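Local coordinates for protein copper-transporting ATPase (Sulfolobus solfataricus, PDB 2YJ3) that probably couples ATP hydrolysis to the transport of copper or related metal ions across the cell membrane, this piece being its cytoplasmic catalytic part, at residues 58-62 against 103-108; 62-66 against 90-94. The protein carries 1 engineered substitution. One frame throughout, in Å; residues are numbered along the deposited sequence.

Interaction 1: 58-62 against 103-108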
loop_
_atom_site.group_PDB
_atom_site.type_symbol
_atom_site.label_atom_id
_atom_site.label_comp_id
_atom_site.label_asym_id
_atom_site.label_seq_id
_atom_site.Cartn_x
_atom_site.Cartn_y
_atom_site.Cartn_z
ATOM N N TYR A 58 -22.845 3.899 11.516
ATOM C CA TYR A 58 -23.290 2.752 10.747
ATOM C C TYR A 58 -22.141 2.206 9.913
ATOM O O TYR A 58 -21.859 1.022 9.935
ATOM C CB TYR A 58 -24.470 3.130 9.843
ATOM C CG TYR A 58 -25.813 3.206 10.549
ATOM C CD1 TYR A 58 -25.973 2.695 11.830
ATOM C CD2 TYR A 58 -26.920 3.790 9.929
ATOM C CE1 TYR A 58 -27.185 2.765 12.482
ATOM C CE2 TYR A 58 -28.147 3.859 10.575
ATOM C CZ TYR A 58 -28.274 3.331 11.849
ATOM O OH TYR A 58 -29.486 3.372 12.512
ATOM N N ALA A 59 -21.473 3.077 9.178
ATOM C CA ALA A 59 -20.356 2.654 8.341
ATOM C C ALA A 59 -19.250 1.976 9.172
ATOM O O ALA A 59 -18.741 0.938 8.799
ATOM C CB ALA A 59 -19.790 3.847 7.605
ATOM N N ALA A 60 -18.869 2.591 10.285
ATOM C CA ALA A 60 -17.801 2.068 11.132
ATOM C C ALA A 60 -18.190 0.726 11.726
ATOM O O ALA A 60 -17.355 -0.185 11.862
ATOM C CB ALA A 60 -17.477 3.080 12.263
ATOM N N SER A 61 -19.462 0.611 12.098
ATOM C CA SER A 61 -19.976 -0.618 12.680
ATOM C C SER A 61 -19.858 -1.770 11.684
ATOM O O SER A 61 -19.510 -2.881 12.061
ATOM C CB SER A 61 -21.427 -0.446 13.150
ATOM O OG SER A 61 -21.532 0.513 14.188
ATOM N N VAL A 62 -20.140 -1.520 10.408
ATOM C CA VAL A 62 -19.955 -2.581 9.422
ATOM C C VAL A 62 -18.464 -2.800 9.129
ATOM O O VAL A 62 -17.998 -3.934 9.024
ATOM C CB VAL A 62 -20.729 -2.302 8.115
ATOM C CG1 VAL A 62 -20.436 -3.384 7.096
ATOM C CG2 VAL A 62 -22.221 -2.228 8.397
ATOM N N ILE A 103 -28.204 -3.261 10.369
ATOM C CA ILE A 103 -28.215 -2.629 11.678
ATOM C C ILE A 103 -29.563 -1.947 11.823
ATOM O O ILE A 103 -30.033 -1.290 10.883
ATOM C CB ILE A 103 -27.131 -1.530 11.785
ATOM C CG1 ILE A 103 -25.745 -2.061 11.424
ATOM C CG2 ILE A 103 -27.136 -0.871 13.164
ATOM C CD1 ILE A 103 -24.679 -0.964 11.455
ATOM N N SER A 104 -30.175 -2.101 12.993
ATOM C CA SER A 104 -31.478 -1.507 13.285
ATOM C C SER A 104 -32.463 -1.629 12.123
ATOM O O SER A 104 -33.050 -0.632 11.690
ATOM C CB SER A 104 -31.325 -0.041 13.703
ATOM O OG SER A 104 -30.826 0.064 15.033
ATOM N N ASP A 105 -32.633 -2.852 11.629
ATOM C CA ASP A 105 -33.562 -3.151 10.528
ATOM C C ASP A 105 -33.180 -2.501 9.202
ATOM O O ASP A 105 -33.929 -2.593 8.236
ATOM C CB ASP A 105 -34.996 -2.737 10.879
ATOM C CG ASP A 105 -35.547 -3.483 12.077
ATOM O OD1 ASP A 105 -35.138 -4.645 12.313
ATOM O OD2 ASP A 105 -36.401 -2.899 12.780
ATOM N N LYS A 106 -32.037 -1.824 9.173
ATOM C CA LYS A 106 -31.577 -1.117 7.977
ATOM C C LYS A 106 -30.379 -1.809 7.325
ATOM O O LYS A 106 -29.479 -2.306 8.012
ATOM C CB LYS A 106 -31.211 0.335 8.322
ATOM C CG LYS A 106 -32.353 1.334 8.170
ATOM C CD LYS A 106 -32.708 2.006 9.486
ATOM C CE LYS A 106 -31.471 2.561 10.177
ATOM N NZ LYS A 106 -31.628 4.008 10.538
ATOM N N ILE A 107 -30.345 -1.805 5.999
ATOM C CA ILE A 107 -29.229 -2.403 5.281
ATOM C C ILE A 107 -28.165 -1.362 4.967
ATOM O O ILE A 107 -28.416 -0.382 4.266
ATOM C CB ILE A 107 -29.685 -3.068 3.964
ATOM C CG1 ILE A 107 -30.693 -4.184 4.244
ATOM C CG2 ILE A 107 -28.489 -3.621 3.196
ATOM C CD1 ILE A 107 -30.189 -5.250 5.197
ATOM N N ILE A 108 -26.963 -1.593 5.470
ATOM C CA ILE A 108 -25.872 -0.651 5.266
ATOM C C ILE A 108 -24.787 -1.239 4.384
ATOM O O ILE A 108 -24.373 -2.375 4.577
ATOM C CB ILE A 108 -25.235 -0.195 6.604
ATOM C CG1 ILE A 108 -26.149 0.805 7.319
ATOM C CG2 ILE A 108 -23.912 0.517 6.337
ATOM C CD1 ILE A 108 -27.227 0.173 8.123
#
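Helix 58-62 crosses strand 106-108 at 70° between their directions, with Tyr58 nearest Ile108 and the two axes 9.7 Å apart. The strand belongs to a beta hairpin closed by a type I' turn from Ile103 to Lys106. This is the nucleotide-binding domain of a P-type ATPase, where helices pack against a six-stranded antiparallel sheet. Tyr58 does most of the work. Its CG stands beside the backbone N and anti to the carbonyl carbon (chi1 -79°), and this sends the ring out from the helix, with Ile103 and Ile108 both on one side of it. Ile108 CD1 lies over one ring face. Ile108 CG1 rests on the root of the same side chain, 3.8 Å from Tyr58 CB. Ile103 CG2 approaches the ring obliquely, 3.7 Å from Tyr58 CE1. The longer branch of Ile103 ends against the helix, where its CD1 meets Ser61 CB at 3.7 Å. Ser61 keeps its hydroxyl for others: OG bonds to Ala57 O and Leu86 N. One turn on from Tyr58, Val62 directs CG2 at the same hairpin, and it meets Ile108 CG2 at 3.8 Å. Val88 touches Ser61 and Ile103, while Ile123 of strand 119-123 touches Tyr58 and Ile108, so the apolar layer continues past the two segments. The polar end of Tyr58 passes beyond this layer to Lys106. The bent lysine chain crosses the tyrosine at about a right angle. That bend brings the ammonium back to the edge of the ring, near its plane. Lys106 CE stands out of that plane, on the side of Ile108, 3.6 Å from Tyr58 CE2. Lys106 NZ donates to Tyr58 OH in a hydrogen bond of 3.0 Å.

Interaction 2: 62-66 against 90-94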
loop_
_atom_site.group_PDB
_atom_site.type_symbol
_atom_site.label_atom_id
_atom_site.label_comp_id
_atom_site.label_asym_id
_atom_site.label_seq_id
_atom_site.Cartn_x
_atom_site.Cartn_y
_atom_site.Cartn_z
ATOM N N VAL A 62 -20.140 -1.520 10.408
ATOM C CA VAL A 62 -19.955 -2.581 9.422
ATOM C C VAL A 62 -18.464 -2.800 9.129
ATOM O O VAL A 62 -17.998 -3.934 9.024
ATOM C CB VAL A 62 -20.729 -2.302 8.115
ATOM C CG1 VAL A 62 -20.436 -3.384 7.096
ATOM C CG2 VAL A 62 -22.221 -2.228 8.397
ATOM N N GLU A 63 -17.714 -1.714 9.001
ATOM C CA GLU A 63 -16.293 -1.834 8.687
ATOM C C GLU A 63 -15.508 -2.543 9.797
ATOM O O GLU A 63 -14.414 -3.070 9.556
ATOM C CB GLU A 63 -15.690 -0.455 8.397
ATOM C CG GLU A 63 -16.134 0.152 7.088
ATOM C CD GLU A 63 -15.481 -0.504 5.876
ATOM O OE1 GLU A 63 -15.149 -1.704 5.937
ATOM O OE2 GLU A 63 -15.290 0.190 4.858
ATOM N N ALA A 64 -16.065 -2.563 11.009
ATOM C CA ALA A 64 -15.377 -3.196 12.137
ATOM C C ALA A 64 -15.245 -4.704 11.988
ATOM O O ALA A 64 -14.579 -5.358 12.784
ATOM C CB ALA A 64 -16.066 -2.852 13.464
ATOM N N LEU A 65 -15.855 -5.270 10.960
ATOM C CA LEU A 65 -15.799 -6.726 10.783
ATOM C C LEU A 65 -14.837 -7.112 9.670
ATOM O O LEU A 65 -14.686 -8.279 9.351
ATOM C CB LEU A 65 -17.192 -7.267 10.491
ATOM C CG LEU A 65 -18.225 -6.883 11.554
ATOM C CD1 LEU A 65 -19.627 -7.408 11.208
ATOM C CD2 LEU A 65 -17.784 -7.412 12.910
ATOM N N SER A 66 -14.187 -6.118 9.081
ATOM C CA SER A 66 -13.202 -6.363 8.037
ATOM C C SER A 66 -11.802 -6.026 8.537
ATOM O O SER A 66 -11.639 -5.197 9.429
ATOM C CB SER A 66 -13.524 -5.525 6.805
ATOM O OG SER A 66 -12.350 -5.288 6.051
ATOM N N ASP A 90 -25.711 -10.274 9.443
ATOM C CA ASP A 90 -25.625 -10.579 8.018
ATOM C C ASP A 90 -24.427 -9.937 7.328
ATOM O O ASP A 90 -24.495 -9.558 6.164
ATOM C CB ASP A 90 -26.914 -10.176 7.308
ATOM C CG ASP A 90 -28.094 -10.998 7.751
ATOM O OD1 ASP A 90 -27.930 -12.226 7.919
ATOM O OD2 ASP A 90 -29.186 -10.426 7.933
ATOM N N PHE A 91 -23.319 -9.822 8.038
ATOM C CA PHE A 91 -22.145 -9.225 7.429
ATOM C C PHE A 91 -21.766 -9.976 6.160
ATOM O O PHE A 91 -21.860 -11.204 6.095
ATOM C CB PHE A 91 -20.988 -9.234 8.406
ATOM C CG PHE A 91 -19.709 -8.722 7.835
ATOM C CD1 PHE A 91 -19.510 -7.356 7.669
ATOM C CD2 PHE A 91 -18.690 -9.597 7.491
ATOM C CE1 PHE A 91 -18.327 -6.890 7.167
ATOM C CE2 PHE A 91 -17.499 -9.134 6.978
ATOM C CZ PHE A 91 -17.307 -7.781 6.820
ATOM N N LYS A 92 -21.340 -9.230 5.154
ATOM C CA LYS A 92 -20.800 -9.798 3.930
ATOM C C LYS A 92 -19.671 -8.897 3.445
ATOM O O LYS A 92 -19.775 -7.668 3.498
ATOM C CB LYS A 92 -21.896 -9.932 2.870
ATOM C CG LYS A 92 -21.456 -10.555 1.556
ATOM C CD LYS A 92 -22.223 -11.864 1.237
ATOM C CE LYS A 92 -21.566 -13.108 1.905
ATOM N NZ LYS A 92 -22.249 -14.411 1.590
ATOM N N GLU A 93 -18.580 -9.496 2.997
ATOM C CA GLU A 93 -17.469 -8.718 2.472
ATOM C C GLU A 93 -16.961 -9.222 1.124
ATOM O O GLU A 93 -16.819 -10.424 0.906
ATOM C CB GLU A 93 -16.308 -8.719 3.463
ATOM C CG GLU A 93 -15.123 -7.885 3.001
ATOM C CD GLU A 93 -14.001 -7.819 4.027
ATOM O OE1 GLU A 93 -13.947 -8.691 4.932
ATOM O OE2 GLU A 93 -13.164 -6.896 3.913
ATOM N N ILE A 94 -16.673 -8.292 0.225
ATOM C CA ILE A 94 -15.847 -8.612 -0.933
ATOM C C ILE A 94 -14.574 -7.758 -0.893
ATOM O O ILE A 94 -14.601 -6.550 -1.172
ATOM C CB ILE A 94 -16.603 -8.450 -2.256
ATOM C CG1 ILE A 94 -15.618 -8.113 -3.373
ATOM C CG2 ILE A 94 -17.684 -7.392 -2.128
ATOM C CD1 ILE A 94 -16.220 -8.146 -4.720
#
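Phe91 sets its ring under Leu65 by turning CG anti to its own backbone N (chi1 176°), while Glu93, extended from CB onward, reaches across to Ser66. Leu65 CB sits over the middle of the ring, 3.6 Å from the centroid and 13° off the normal, a CH-pi contact. Leu65 CD1 lies farther along the same side chain, 3.5 Å from Phe91 CD1. Val62 adds its CG1 methyl, 4.1 Å from Phe91 CE1. With an alanine in place of Phe91 the ring is gone, and Leu65 CB and Val62 CG1 would probably be left without the surface they pack on, opening a gap between residues 62-65 and the edge strand. Beyond the ring, Ser66 OG donates to Glu93 OE2 at 2.8 Å, meeting it from above the carboxylate plane, 39° out of it. The same OG is bonded to His68 N, which ties the turn Glu63 to Ser66 to the next stretch of chain. Glu63 and His68 bind nucleotide in this protein, though none is bound in this chain. The Ser66 hydroxyl would probably help to stabilise a charged Glu93, whereas Glu63, whose OE1 is 5.9 Å from Glu93 OE2, would probably work against it.

From the N terminus, the first segment used by either contact lies on helix 53-63, which supplies one side of both. The chain then runs through helix 69-81 and comes back to the edge strand 91-94, where interaction 2 closes the shorter loop. Further on it reaches strand 98-103 and turns into strand 106-111, where interaction 1 closes the longer one. The loop of interaction 2 nests inside that of interaction 1, and Val62 is common to both. Their centres are about 10 Å apart. Together they fasten one helix to the antiparallel sheet: interaction 1 through the later turns of the helix, at the hairpin, and interaction 2 through the turn that follows, at the border strand.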